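Local coordinates for sister chromatid cohesion protein (Chaetomium thermophilum, PDB 5T8V), which probably acts as a cohesin loader that associates with chromatin, represented here by the C-terminal, HEAT-repeat portion of a longer polypeptide, at residues Glu153-Leu158 with Gln201-Met206; Met168-Leu173 with Lys184-Cys189; Tyr381-Ile386 with Met432-Gly437; Ser487-Ser492 with Glu501-Trp506. All coordinates share one frame; numbering follows the deposited sequence.

Contact 1 of 4, residues Glu153-Leu158 with Gln201-Met206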
loop_
_atom_site.group_PDB
_atom_site.type_symbol
_atom_site.label_atom_id
_atom_site.label_comp_id
_atom_site.label_asym_id
_atom_site.label_seq_id
_atom_site.Cartn_x
_atom_site.Cartn_y
_atom_site.Cartn_z
ATOM N N GLU A 153 -6.783 -61.264 -15.638
ATOM C CA GLU A 153 -6.069 -60.727 -16.793
ATOM C C GLU A 153 -7.038 -60.357 -17.912
ATOM O O GLU A 153 -6.939 -59.278 -18.509
ATOM C CB GLU A 153 -5.036 -61.743 -17.281
ATOM C CG GLU A 153 -3.810 -61.117 -17.923
ATOM C CD GLU A 153 -2.988 -60.313 -16.934
ATOM O OE1 GLU A 153 -3.095 -60.579 -15.718
ATOM O OE2 GLU A 153 -2.241 -59.414 -17.371
ATOM N N GLN A 154 -7.989 -61.247 -18.208
ATOM C CA GLN A 154 -8.969 -60.978 -19.255
ATOM C C GLN A 154 -9.802 -59.746 -18.922
ATOM O O GLN A 154 -9.984 -58.858 -19.763
ATOM C CB GLN A 154 -9.871 -62.199 -19.447
ATOM C CG GLN A 154 -9.146 -63.434 -19.957
ATOM C CD GLN A 154 -9.999 -64.689 -19.876
ATOM O OE1 GLN A 154 -10.860 -64.816 -19.004
ATOM N NE2 GLN A 154 -9.762 -65.624 -20.789
ATOM N N ALA A 155 -10.324 -59.679 -17.694
ATOM C CA ALA A 155 -11.113 -58.520 -17.288
ATOM C C ALA A 155 -10.315 -57.233 -17.455
ATOM O O ALA A 155 -10.816 -56.240 -18.001
ATOM C CB ALA A 155 -11.573 -58.689 -15.840
ATOM N N LEU A 156 -9.065 -57.234 -16.993
ATOM C CA LEU A 156 -8.220 -56.051 -17.117
ATOM C C LEU A 156 -8.028 -55.660 -18.576
ATOM O O LEU A 156 -8.094 -54.472 -18.925
ATOM C CB LEU A 156 -6.873 -56.315 -16.445
ATOM C CG LEU A 156 -5.797 -55.242 -16.588
ATOM C CD1 LEU A 156 -6.289 -53.895 -16.076
ATOM C CD2 LEU A 156 -4.545 -55.686 -15.847
ATOM N N SER A 157 -7.788 -56.644 -19.446
ATOM C CA SER A 157 -7.686 -56.354 -20.871
ATOM C C SER A 157 -8.954 -55.682 -21.375
ATOM O O SER A 157 -8.897 -54.635 -22.027
ATOM C CB SER A 157 -7.411 -57.638 -21.651
ATOM O OG SER A 157 -6.157 -58.186 -21.289
ATOM N N LEU A 158 -10.116 -56.264 -21.069
ATOM C CA LEU A 158 -11.369 -55.680 -21.534
ATOM C C LEU A 158 -11.528 -54.249 -21.043
ATOM O O LEU A 158 -12.029 -53.390 -21.776
ATOM C CB LEU A 158 -12.554 -56.533 -21.081
ATOM C CG LEU A 158 -13.040 -57.590 -22.074
ATOM C CD1 LEU A 158 -14.132 -58.432 -21.440
ATOM C CD2 LEU A 158 -13.543 -56.953 -23.364
ATOM N N GLN A 201 -19.083 -49.595 -16.984
ATOM C CA GLN A 201 -19.066 -49.053 -15.628
ATOM C C GLN A 201 -19.102 -50.173 -14.596
ATOM O O GLN A 201 -18.260 -50.237 -13.693
ATOM C CB GLN A 201 -20.253 -48.111 -15.417
ATOM C CG GLN A 201 -20.183 -46.797 -16.176
ATOM C CD GLN A 201 -21.281 -45.836 -15.751
ATOM O OE1 GLN A 201 -22.014 -46.102 -14.797
ATOM N NE2 GLN A 201 -21.402 -44.716 -16.457
ATOM N N LYS A 202 -20.077 -51.074 -14.729
ATOM C CA LYS A 202 -20.244 -52.149 -13.758
ATOM C C LYS A 202 -18.991 -53.011 -13.662
ATOM O O LYS A 202 -18.633 -53.479 -12.574
ATOM C CB LYS A 202 -21.456 -52.996 -14.138
ATOM C CG LYS A 202 -22.770 -52.230 -14.136
ATOM C CD LYS A 202 -23.267 -51.956 -12.722
ATOM C CE LYS A 202 -24.630 -51.275 -12.734
ATOM N NZ LYS A 202 -25.677 -52.093 -13.433
ATOM N N LEU A 203 -18.305 -53.230 -14.786
ATOM C CA LEU A 203 -17.076 -54.017 -14.747
ATOM C C LEU A 203 -15.969 -53.274 -14.009
ATOM O O LEU A 203 -15.312 -53.838 -13.126
ATOM C CB LEU A 203 -16.629 -54.372 -16.165
ATOM C CG LEU A 203 -15.319 -55.167 -16.243
ATOM C CD1 LEU A 203 -15.425 -56.475 -15.468
ATOM C CD2 LEU A 203 -14.940 -55.434 -17.689
ATOM N N LEU A 204 -15.740 -52.007 -14.359
ATOM C CA LEU A 204 -14.696 -51.236 -13.688
ATOM C C LEU A 204 -14.930 -51.193 -12.181
ATOM O O LEU A 204 -14.027 -51.492 -11.385
ATOM C CB LEU A 204 -14.643 -49.826 -14.271
ATOM C CG LEU A 204 -14.211 -49.728 -15.738
ATOM C CD1 LEU A 204 -14.566 -48.372 -16.317
ATOM C CD2 LEU A 204 -12.722 -49.978 -15.870
ATOM N N SER A 205 -16.143 -50.822 -11.766
ATOM C CA SER A 205 -16.456 -50.809 -10.342
ATOM C C SER A 205 -16.268 -52.192 -9.733
ATOM O O SER A 205 -15.816 -52.320 -8.586
ATOM C CB SER A 205 -17.885 -50.315 -10.122
ATOM O OG SER A 205 -18.828 -51.309 -10.477
ATOM N N MET A 206 -16.598 -53.243 -10.488
ATOM C CA MET A 206 -16.401 -54.593 -9.976
ATOM C C MET A 206 -14.925 -54.898 -9.752
ATOM O O MET A 206 -14.586 -55.665 -8.847
ATOM C CB MET A 206 -17.009 -55.621 -10.928
ATOM C CG MET A 206 -16.970 -57.047 -10.386
ATOM S SD MET A 206 -17.852 -57.218 -8.819
ATOM C CE MET A 206 -16.639 -58.103 -7.849
#
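The carbonyl oxygen of Lys-202, one residue before the Leu-203 that meets Ala-155 and Leu-158, is gripped twice inside its own helix. Met-206 N donates to Lys-202 O at 2.9 Å, the ordinary helical bond, and Ser-205 OG adds a second at 3.0 Å to the same oxygen and from the same face of the carbonyl plane. The hydroxyl stands 42° above that plane, and Arg-131 contributes a further, weak bond. On the other helix Glu-153 O is also doubly used, but differently: Ser-157 N and Ser-157 OG arrive from opposite faces, the hydroxyl at 3.1 Å from Glu-153 O. Both serines thus turn their hydroxyls back onto their own helices.

What crosses the interface is apolar and small in area. Leu-203 is the single side chain through which 201-206 touches 153-158. With CG anti to the backbone N (chi1 178°) it reaches out from its helix. CD1 faces Ala-155 CB at 4.5 Å, while CD2 meets two groups, lying 4.3 Å from Leu-158 CB and, in a loose van der Waals approach, 4.2 Å from Ala-155 O. The closest backbone approach of the two segments is 7.9 Å, between the CA atoms of Ala-155 and Leu-203. Ala-130 of helix 120-136 touches both residues, and Leu-94 of helix 81-96 packs on Leu-158. The contact is packing between helices 149-172 and 190-213 within the HEAT-repeat solenoid, where buried aliphatic side chains join neighbouring helices.

Contact 2 of 4, residues Met168-Leu173 with Lys184-Cys189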
loop_
_atom_site.group_PDB
_atom_site.type_symbol
_atom_site.label_atom_id
_atom_site.label_comp_id
_atom_site.label_asym_id
_atom_site.label_seq_id
_atom_site.Cartn_x
_atom_site.Cartn_y
_atom_site.Cartn_z
ATOM N N MET A 168 -13.464 -43.299 -24.271
ATOM C CA MET A 168 -12.784 -42.039 -24.562
ATOM C C MET A 168 -13.145 -41.492 -25.937
ATOM O O MET A 168 -13.577 -40.328 -26.021
ATOM C CB MET A 168 -11.271 -42.229 -24.414
ATOM C CG MET A 168 -10.832 -42.699 -23.029
ATOM S SD MET A 168 -11.103 -41.486 -21.719
ATOM C CE MET A 168 -9.932 -40.211 -22.172
ATOM N N PRO A 169 -13.011 -42.242 -27.035
ATOM C CA PRO A 169 -13.369 -41.668 -28.342
ATOM C C PRO A 169 -14.826 -41.253 -28.445
ATOM O O PRO A 169 -15.138 -40.307 -29.180
ATOM C CB PRO A 169 -13.025 -42.793 -29.331
ATOM C CG PRO A 169 -12.957 -44.036 -28.510
ATOM C CD PRO A 169 -12.487 -43.614 -27.159
ATOM N N LEU A 170 -15.733 -41.928 -27.735
ATOM C CA LEU A 170 -17.131 -41.507 -27.750
ATOM C C LEU A 170 -17.320 -40.206 -26.985
ATOM O O LEU A 170 -18.048 -39.315 -27.437
ATOM C CB LEU A 170 -18.023 -42.601 -27.167
ATOM C CG LEU A 170 -18.449 -43.710 -28.133
ATOM C CD1 LEU A 170 -19.125 -44.839 -27.378
ATOM C CD2 LEU A 170 -19.382 -43.169 -29.199
ATOM N N ALA A 171 -16.675 -40.078 -25.825
ATOM C CA ALA A 171 -16.766 -38.832 -25.073
ATOM C C ALA A 171 -16.186 -37.668 -25.865
ATOM O O ALA A 171 -16.738 -36.561 -25.849
ATOM C CB ALA A 171 -16.048 -38.977 -23.733
ATOM N N GLU A 172 -15.080 -37.899 -26.575
ATOM C CA GLU A 172 -14.392 -36.822 -27.277
ATOM C C GLU A 172 -15.016 -36.488 -28.624
ATOM O O GLU A 172 -14.756 -35.403 -29.157
ATOM C CB GLU A 172 -12.921 -37.187 -27.484
ATOM C CG GLU A 172 -12.150 -37.414 -26.194
ATOM C CD GLU A 172 -10.664 -37.606 -26.425
ATOM O OE1 GLU A 172 -10.221 -37.477 -27.585
ATOM O OE2 GLU A 172 -9.940 -37.884 -25.445
ATOM N N LEU A 173 -15.828 -37.380 -29.186
ATOM C CA LEU A 173 -16.356 -37.173 -30.530
ATOM C C LEU A 173 -17.297 -35.977 -30.560
ATOM O O LEU A 173 -18.212 -35.870 -29.736
ATOM C CB LEU A 173 -17.087 -38.423 -31.012
ATOM C CG LEU A 173 -17.473 -38.403 -32.491
ATOM C CD1 LEU A 173 -16.242 -38.612 -33.360
ATOM C CD2 LEU A 173 -18.533 -39.452 -32.786
ATOM N N LYS A 184 -23.492 -38.423 -36.202
ATOM C CA LYS A 184 -24.928 -38.632 -36.363
ATOM C C LYS A 184 -25.271 -40.116 -36.426
ATOM O O LYS A 184 -26.349 -40.526 -35.974
ATOM C CB LYS A 184 -25.421 -37.893 -37.607
ATOM C CG LYS A 184 -24.926 -36.451 -37.654
ATOM C CD LYS A 184 -25.810 -35.541 -38.488
ATOM C CE LYS A 184 -25.292 -34.109 -38.436
ATOM N NZ LYS A 184 -26.045 -33.177 -39.320
ATOM N N ALA A 185 -24.359 -40.935 -36.950
ATOM C CA ALA A 185 -24.585 -42.376 -36.999
ATOM C C ALA A 185 -24.713 -42.964 -35.595
ATOM O O ALA A 185 -25.687 -43.661 -35.291
ATOM C CB ALA A 185 -23.450 -43.050 -37.768
ATOM N N LEU A 186 -23.733 -42.696 -34.726
ATOM C CA LEU A 186 -23.801 -43.206 -33.356
ATOM C C LEU A 186 -24.973 -42.591 -32.598
ATOM O O LEU A 186 -25.671 -43.278 -31.831
ATOM C CB LEU A 186 -22.483 -42.918 -32.635
ATOM C CG LEU A 186 -21.258 -43.672 -33.159
ATOM C CD1 LEU A 186 -19.975 -42.968 -32.746
ATOM C CD2 LEU A 186 -21.265 -45.104 -32.655
ATOM N N SER A 187 -25.203 -41.292 -32.800
ATOM C CA SER A 187 -26.361 -40.638 -32.206
ATOM C C SER A 187 -27.655 -41.327 -32.612
ATOM O O SER A 187 -28.647 -41.267 -31.878
ATOM C CB SER A 187 -26.394 -39.164 -32.615
ATOM O OG SER A 187 -25.231 -38.482 -32.176
ATOM N N SER A 188 -27.669 -41.983 -33.774
ATOM C CA SER A 188 -28.857 -42.700 -34.218
ATOM C C SER A 188 -29.068 -44.027 -33.492
ATOM O O SER A 188 -30.160 -44.595 -33.594
ATOM C CB SER A 188 -28.781 -42.945 -35.726
ATOM O OG SER A 188 -30.007 -43.451 -36.223
ATOM N N CYS A 189 -28.063 -44.536 -32.766
ATOM C CA CYS A 189 -28.187 -45.784 -32.016
ATOM C C CYS A 189 -27.705 -45.623 -30.571
ATOM O O CYS A 189 -27.206 -46.580 -29.950
ATOM C CB CYS A 189 -27.438 -46.916 -32.720
ATOM S SG CYS A 189 -25.702 -46.575 -33.052
#
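No ring, amide or other flat side-chain group takes part where Leu-170 and Leu-173 meet Leu-186; branched aliphatic ends make the whole junction between 168-173 and 184-189. One methyl, Leu-186 CD1, receives both partners. It lies 3.6 Å from Leu-170 CD2 and 3.8 Å from Leu-173 CD2, and those two CD2 methyls are themselves 5.2 Å apart. They therefore approach Leu-186 CD1 from directions roughly 90° apart and do not sandwich it. The side chain of Leu-173 runs nearly perpendicular to that of Leu-186, whereas Leu-170 meets it on a slant.

The two leucines of 168-173 arrive by different routes. The bond from Leu-170 CA to CB does not aim at Leu-186, and the far end of the side chain closes the gap. Leu-173 starts out toward its partner, with CG anti to the backbone N (chi1 -170°). It is also the residue at which the backbone leaves helical geometry, just beyond the last turn, where Glu-172 N still bonds Met-168 O at 2.9 Å. One turn earlier, Pro-169 kinks the helix, because its nitrogen has no hydrogen to give to the turn before. On the opposing segment, Cys-189 N bonds Leu-186 O at 2.9 Å as the chain turns away from its helix.

All three leucines are buried. Val-244, in a loop, touches Leu-173 and Leu-186. Ile-193 of helix 190-213 touches Leu-170 and Leu-186, and Phe-250 of helix 247-267 packs on Leu-170, so the end of helix 149-172 and the short helix 180-187 share a core with helices 190-213 and 247-267.

Contact 3 of 4, residues Tyr381-Ile386 with Met432-Gly437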
loop_
_atom_site.group_PDB
_atom_site.type_symbol
_atom_site.label_atom_id
_atom_site.label_comp_id
_atom_site.label_asym_id
_atom_site.label_seq_id
_atom_site.Cartn_x
_atom_site.Cartn_y
_atom_site.Cartn_z
ATOM N N TYR A 381 2.559 -34.928 1.064
ATOM C CA TYR A 381 2.984 -35.379 -0.260
ATOM C C TYR A 381 2.528 -34.389 -1.324
ATOM O O TYR A 381 3.333 -33.882 -2.121
ATOM C CB TYR A 381 2.423 -36.774 -0.566
ATOM C CG TYR A 381 2.933 -37.899 0.314
ATOM C CD1 TYR A 381 4.178 -37.833 0.922
ATOM C CD2 TYR A 381 2.163 -39.038 0.526
ATOM C CE1 TYR A 381 4.641 -38.870 1.720
ATOM C CE2 TYR A 381 2.616 -40.073 1.324
ATOM C CZ TYR A 381 3.854 -39.985 1.917
ATOM O OH TYR A 381 4.309 -41.013 2.712
ATOM N N VAL A 382 1.229 -34.078 -1.327
ATOM C CA VAL A 382 0.688 -33.162 -2.330
ATOM C C VAL A 382 1.414 -31.820 -2.276
ATOM O O VAL A 382 2.007 -31.365 -3.265
ATOM C CB VAL A 382 -0.827 -32.985 -2.133
ATOM C CG1 VAL A 382 -1.398 -32.029 -3.174
ATOM C CG2 VAL A 382 -1.538 -34.329 -2.198
ATOM N N ILE A 383 1.378 -31.166 -1.111
ATOM C CA ILE A 383 1.880 -29.797 -1.007
ATOM C C ILE A 383 3.362 -29.740 -1.358
ATOM O O ILE A 383 3.809 -28.868 -2.115
ATOM C CB ILE A 383 1.606 -29.238 0.402
ATOM C CG1 ILE A 383 0.098 -29.215 0.677
ATOM C CG2 ILE A 383 2.208 -27.849 0.571
ATOM C CD1 ILE A 383 -0.719 -28.389 -0.310
ATOM N N LYS A 384 4.148 -30.666 -0.809
ATOM C CA LYS A 384 5.566 -30.723 -1.136
ATOM C C LYS A 384 5.772 -30.818 -2.639
ATOM O O LYS A 384 6.607 -30.108 -3.211
ATOM C CB LYS A 384 6.227 -31.907 -0.429
ATOM C CG LYS A 384 6.655 -31.608 0.999
ATOM C CD LYS A 384 6.809 -32.881 1.825
ATOM C CE LYS A 384 7.901 -33.795 1.285
ATOM N NZ LYS A 384 7.881 -35.131 1.950
ATOM N N PHE A 385 5.008 -31.682 -3.308
ATOM C CA PHE A 385 5.187 -31.821 -4.748
ATOM C C PHE A 385 4.887 -30.509 -5.470
ATOM O O PHE A 385 5.739 -29.971 -6.193
ATOM C CB PHE A 385 4.309 -32.949 -5.287
ATOM C CG PHE A 385 4.601 -33.302 -6.713
ATOM C CD1 PHE A 385 5.721 -34.049 -7.036
ATOM C CD2 PHE A 385 3.764 -32.880 -7.732
ATOM C CE1 PHE A 385 5.999 -34.371 -8.350
ATOM C CE2 PHE A 385 4.037 -33.204 -9.048
ATOM C CZ PHE A 385 5.156 -33.950 -9.355
ATOM N N ILE A 386 3.682 -29.964 -5.270
ATOM C CA ILE A 386 3.249 -28.848 -6.108
ATOM C C ILE A 386 4.067 -27.593 -5.819
ATOM O O ILE A 386 4.393 -26.833 -6.738
ATOM C CB ILE A 386 1.737 -28.592 -5.953
ATOM C CG1 ILE A 386 1.355 -28.331 -4.492
ATOM C CG2 ILE A 386 0.949 -29.768 -6.533
ATOM C CD1 ILE A 386 -0.095 -27.871 -4.318
ATOM N N MET A 432 -0.114 -23.175 3.977
ATOM C CA MET A 432 0.091 -21.921 4.693
ATOM C C MET A 432 1.325 -21.994 5.582
ATOM O O MET A 432 2.175 -21.097 5.556
ATOM C CB MET A 432 -1.158 -21.587 5.512
ATOM C CG MET A 432 -1.014 -20.364 6.402
ATOM S SD MET A 432 -0.310 -20.751 8.018
ATOM C CE MET A 432 -1.655 -21.669 8.765
ATOM N N LEU A 433 1.439 -23.054 6.386
ATOM C CA LEU A 433 2.631 -23.220 7.214
ATOM C C LEU A 433 3.893 -23.152 6.368
ATOM O O LEU A 433 4.892 -22.538 6.767
ATOM C CB LEU A 433 2.568 -24.548 7.967
ATOM C CG LEU A 433 1.419 -24.711 8.966
ATOM C CD1 LEU A 433 1.411 -26.123 9.537
ATOM C CD2 LEU A 433 1.509 -23.678 10.084
ATOM N N MET A 434 3.862 -23.766 5.184
ATOM C CA MET A 434 5.041 -23.773 4.330
ATOM C C MET A 434 5.363 -22.377 3.812
ATOM O O MET A 434 6.536 -21.987 3.756
ATOM C CB MET A 434 4.831 -24.744 3.174
ATOM C CG MET A 434 6.060 -24.936 2.305
ATOM S SD MET A 434 5.945 -26.401 1.273
ATOM C CE MET A 434 6.047 -27.694 2.513
ATOM N N MET A 435 4.342 -21.608 3.427
ATOM C CA MET A 435 4.599 -20.268 2.906
ATOM C C MET A 435 5.097 -19.335 4.002
ATOM O O MET A 435 6.049 -18.574 3.788
ATOM C CB MET A 435 3.338 -19.706 2.249
ATOM C CG MET A 435 2.870 -20.512 1.053
ATOM S SD MET A 435 4.158 -20.744 -0.187
ATOM C CE MET A 435 3.656 -22.305 -0.905
ATOM N N VAL A 436 4.472 -19.373 5.178
ATOM C CA VAL A 436 4.990 -18.607 6.309
ATOM C C VAL A 436 6.450 -18.966 6.546
ATOM O O VAL A 436 7.307 -18.092 6.726
ATOM C CB VAL A 436 4.135 -18.853 7.566
ATOM C CG1 VAL A 436 4.760 -18.179 8.785
ATOM C CG2 VAL A 436 2.723 -18.341 7.351
ATOM N N GLY A 437 6.753 -20.266 6.540
ATOM C CA GLY A 437 8.135 -20.688 6.703
ATOM C C GLY A 437 9.056 -20.069 5.669
ATOM O O GLY A 437 10.140 -19.582 5.999
#
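Ile-383 and Met-434 run past each other in opposite directions, each pointing toward the other's helix, at a packing site between helices 357-391 and 423-440 of this HEAT-repeat protein. Their CA atoms are 8.6 Å apart, a gap that the extended methionine largely spans. Met-434 sets out with CG anti to its own amide nitrogen (chi1 -174°) and stays nearly straight through chi2, which carries the sulfur across. There SD lies 4.1 Å from the branch methyl CG2 of Ile-383, an apolar contact. Leu-427 and Leu-431, earlier on helix 423-440, also pack on Ile-383, so this isoleucine meets that helix at successive turns.

A bend at chi3 (-69°) then swings the Met-434 methyl away from the line of the chain and beside Lys-384. Although Lys-384 leaves its helix away from 432-437, its aliphatic stem still borders the methionine; the contact belongs to the hydrocarbon part and not to the ammonium group. The interface is consequently uneven: buried at Ile-383, and bordered by the exposed Lys-384. On the buried side Met-435 faces helix 446-474, touching Met-451, Ala-452 and Leu-456. At the outer edge, Met-434 CE comes 4.2 Å from Lys-384 CG.

Contact 4 of 4, residues Ser487-Ser492 with Glu501-Trp506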
loop_
_atom_site.group_PDB
_atom_site.type_symbol
_atom_site.label_atom_id
_atom_site.label_comp_id
_atom_site.label_asym_id
_atom_site.label_seq_id
_atom_site.Cartn_x
_atom_site.Cartn_y
_atom_site.Cartn_z
ATOM N N SER A 487 -25.396 -20.320 17.373
ATOM C CA SER A 487 -25.257 -18.869 17.344
ATOM C C SER A 487 -24.379 -18.386 18.491
ATOM O O SER A 487 -23.455 -17.588 18.287
ATOM C CB SER A 487 -26.635 -18.209 17.401
ATOM O OG SER A 487 -26.530 -16.794 17.389
ATOM N N ASP A 488 -24.650 -18.862 19.708
ATOM C CA ASP A 488 -23.798 -18.503 20.837
ATOM C C ASP A 488 -22.373 -18.992 20.616
ATOM O O ASP A 488 -21.405 -18.260 20.868
ATOM C CB ASP A 488 -24.372 -19.080 22.131
ATOM C CG ASP A 488 -23.528 -18.747 23.347
ATOM O OD1 ASP A 488 -23.511 -17.565 23.754
ATOM O OD2 ASP A 488 -22.889 -19.667 23.900
ATOM N N LEU A 489 -22.224 -20.223 20.122
ATOM C CA LEU A 489 -20.895 -20.779 19.905
ATOM C C LEU A 489 -20.131 -19.985 18.854
ATOM O O LEU A 489 -18.919 -19.781 18.979
ATOM C CB LEU A 489 -21.010 -22.246 19.497
ATOM C CG LEU A 489 -19.701 -23.017 19.357
ATOM C CD1 LEU A 489 -18.968 -23.088 20.687
ATOM C CD2 LEU A 489 -19.984 -24.409 18.817
ATOM N N ALA A 490 -20.822 -19.533 17.804
ATOM C CA ALA A 490 -20.176 -18.708 16.789
ATOM C C ALA A 490 -19.774 -17.359 17.365
ATOM O O ALA A 490 -18.674 -16.863 17.091
ATOM C CB ALA A 490 -21.107 -18.516 15.594
ATOM N N ALA A 491 -20.656 -16.748 18.159
ATOM C CA ALA A 491 -20.293 -15.520 18.855
ATOM C C ALA A 491 -19.001 -15.702 19.637
ATOM O O ALA A 491 -18.118 -14.837 19.602
ATOM C CB ALA A 491 -21.426 -15.092 19.787
ATOM N N SER A 492 -18.867 -16.829 20.341
ATOM C CA SER A 492 -17.653 -17.072 21.113
ATOM C C SER A 492 -16.456 -17.328 20.206
ATOM O O SER A 492 -15.334 -16.920 20.522
ATOM C CB SER A 492 -17.860 -18.254 22.058
ATOM O OG SER A 492 -18.849 -17.966 23.029
ATOM N N GLU A 501 -14.279 -27.322 24.968
ATOM C CA GLU A 501 -15.201 -28.309 25.513
ATOM C C GLU A 501 -16.591 -28.225 24.898
ATOM O O GLU A 501 -17.273 -29.250 24.791
ATOM C CB GLU A 501 -15.292 -28.158 27.038
ATOM C CG GLU A 501 -15.531 -26.730 27.547
ATOM C CD GLU A 501 -15.217 -26.576 29.022
ATOM O OE1 GLU A 501 -15.102 -27.608 29.720
ATOM O OE2 GLU A 501 -15.076 -25.421 29.483
ATOM N N HIS A 502 -17.030 -27.034 24.488
ATOM C CA HIS A 502 -18.297 -26.913 23.776
ATOM C C HIS A 502 -18.176 -27.317 22.313
ATOM O O HIS A 502 -19.181 -27.706 21.707
ATOM C CB HIS A 502 -18.824 -25.479 23.870
ATOM C CG HIS A 502 -19.275 -25.090 25.245
ATOM N ND1 HIS A 502 -18.396 -24.858 26.282
ATOM C CD2 HIS A 502 -20.515 -24.889 25.752
ATOM C CE1 HIS A 502 -19.073 -24.532 27.367
ATOM N NE2 HIS A 502 -20.362 -24.544 27.073
ATOM N N MET A 503 -16.973 -27.238 21.740
ATOM C CA MET A 503 -16.777 -27.621 20.346
ATOM C C MET A 503 -16.906 -29.126 20.165
ATOM O O MET A 503 -17.550 -29.591 19.217
ATOM C CB MET A 503 -15.403 -27.155 19.867
ATOM C CG MET A 503 -15.216 -25.648 19.872
ATOM S SD MET A 503 -16.092 -24.828 18.529
ATOM C CE MET A 503 -15.199 -25.442 17.112
ATOM N N VAL A 504 -16.298 -29.903 21.061
ATOM C CA VAL A 504 -16.294 -31.357 20.952
ATOM C C VAL A 504 -17.509 -31.931 21.669
ATOM O O VAL A 504 -17.585 -33.142 21.906
ATOM C CB VAL A 504 -14.988 -31.949 21.516
ATOM C CG1 VAL A 504 -13.786 -31.378 20.776
ATOM C CG2 VAL A 504 -14.875 -31.683 23.016
ATOM N N ALA A 505 -18.465 -31.071 22.012
ATOM C CA ALA A 505 -19.647 -31.514 22.734
ATOM C C ALA A 505 -20.409 -32.563 21.930
ATOM O O ALA A 505 -20.393 -32.569 20.696
ATOM C CB ALA A 505 -20.557 -30.327 23.039
ATOM N N TRP A 506 -21.088 -33.456 22.654
ATOM C CA TRP A 506 -21.809 -34.551 22.014
ATOM C C TRP A 506 -22.906 -34.041 21.090
ATOM O O TRP A 506 -23.189 -34.665 20.061
ATOM C CB TRP A 506 -22.399 -35.471 23.084
ATOM C CG TRP A 506 -23.109 -36.659 22.536
ATOM C CD1 TRP A 506 -24.406 -37.012 22.755
ATOM C CD2 TRP A 506 -22.562 -37.658 21.669
ATOM N NE1 TRP A 506 -24.701 -38.172 22.080
ATOM C CE2 TRP A 506 -23.584 -38.589 21.405
ATOM C CE3 TRP A 506 -21.304 -37.855 21.091
ATOM C CZ2 TRP A 506 -23.388 -39.700 20.589
ATOM C CZ3 TRP A 506 -21.112 -38.955 20.285
ATOM C CH2 TRP A 506 -22.147 -39.865 20.039
#
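Leu-489 pushes its forked end against Met-503 and His-502, and these three side chains make the whole contact. The sulfur of Met-503 sits by the fork: SD is 3.9 Å from Leu-489 CD2 and 4.0 Å from Leu-489 CD1. CD1 also meets the beta carbon of His-502, with 4.0 Å between Leu-489 CD1 and His-502 CB, so it is the CH2 of the histidine, not its ring, that touches. Both partners meet the leucine aslant. Met-503 is folded at chi2 (-74°) and again at chi3, which leaves SD against the fork of Leu-489.

This is packing between helix 481-494 and the short helix 500-503, neighbours in the chain of a HEAT-repeat protein. Ile-599 of helix 590-602 touches both Leu-489 and Met-503, extending the apolar cluster to a third helix.

Farther out, Asp-488 forms a salt bridge with Arg-499 in the connection between the two segments. Beyond Met-503 the chain leaves the helix, and Val-504 O accepts a hydrogen bond from Trp-540 NE1.

Along the chain, contact 2 falls between the two segments of contact 1; contacts 3 and 4 then follow in series. Contacts 1 and 2 share helix 149-172, one using its early turns and the other its end, with centres about 22 Å apart and nearest atoms about 9 Å apart. Helices 180-187 and 190-213, their other halves, are consecutive. Contacts 3 and 4 use separate helices, their centres about 31 Å apart, and the widest separation of centres, between contacts 2 and 4, is about 54 Å. No two contacts touch. Each joins helices not far apart in sequence, as expected of an elongated HEAT-repeat protein built up from local helix packing.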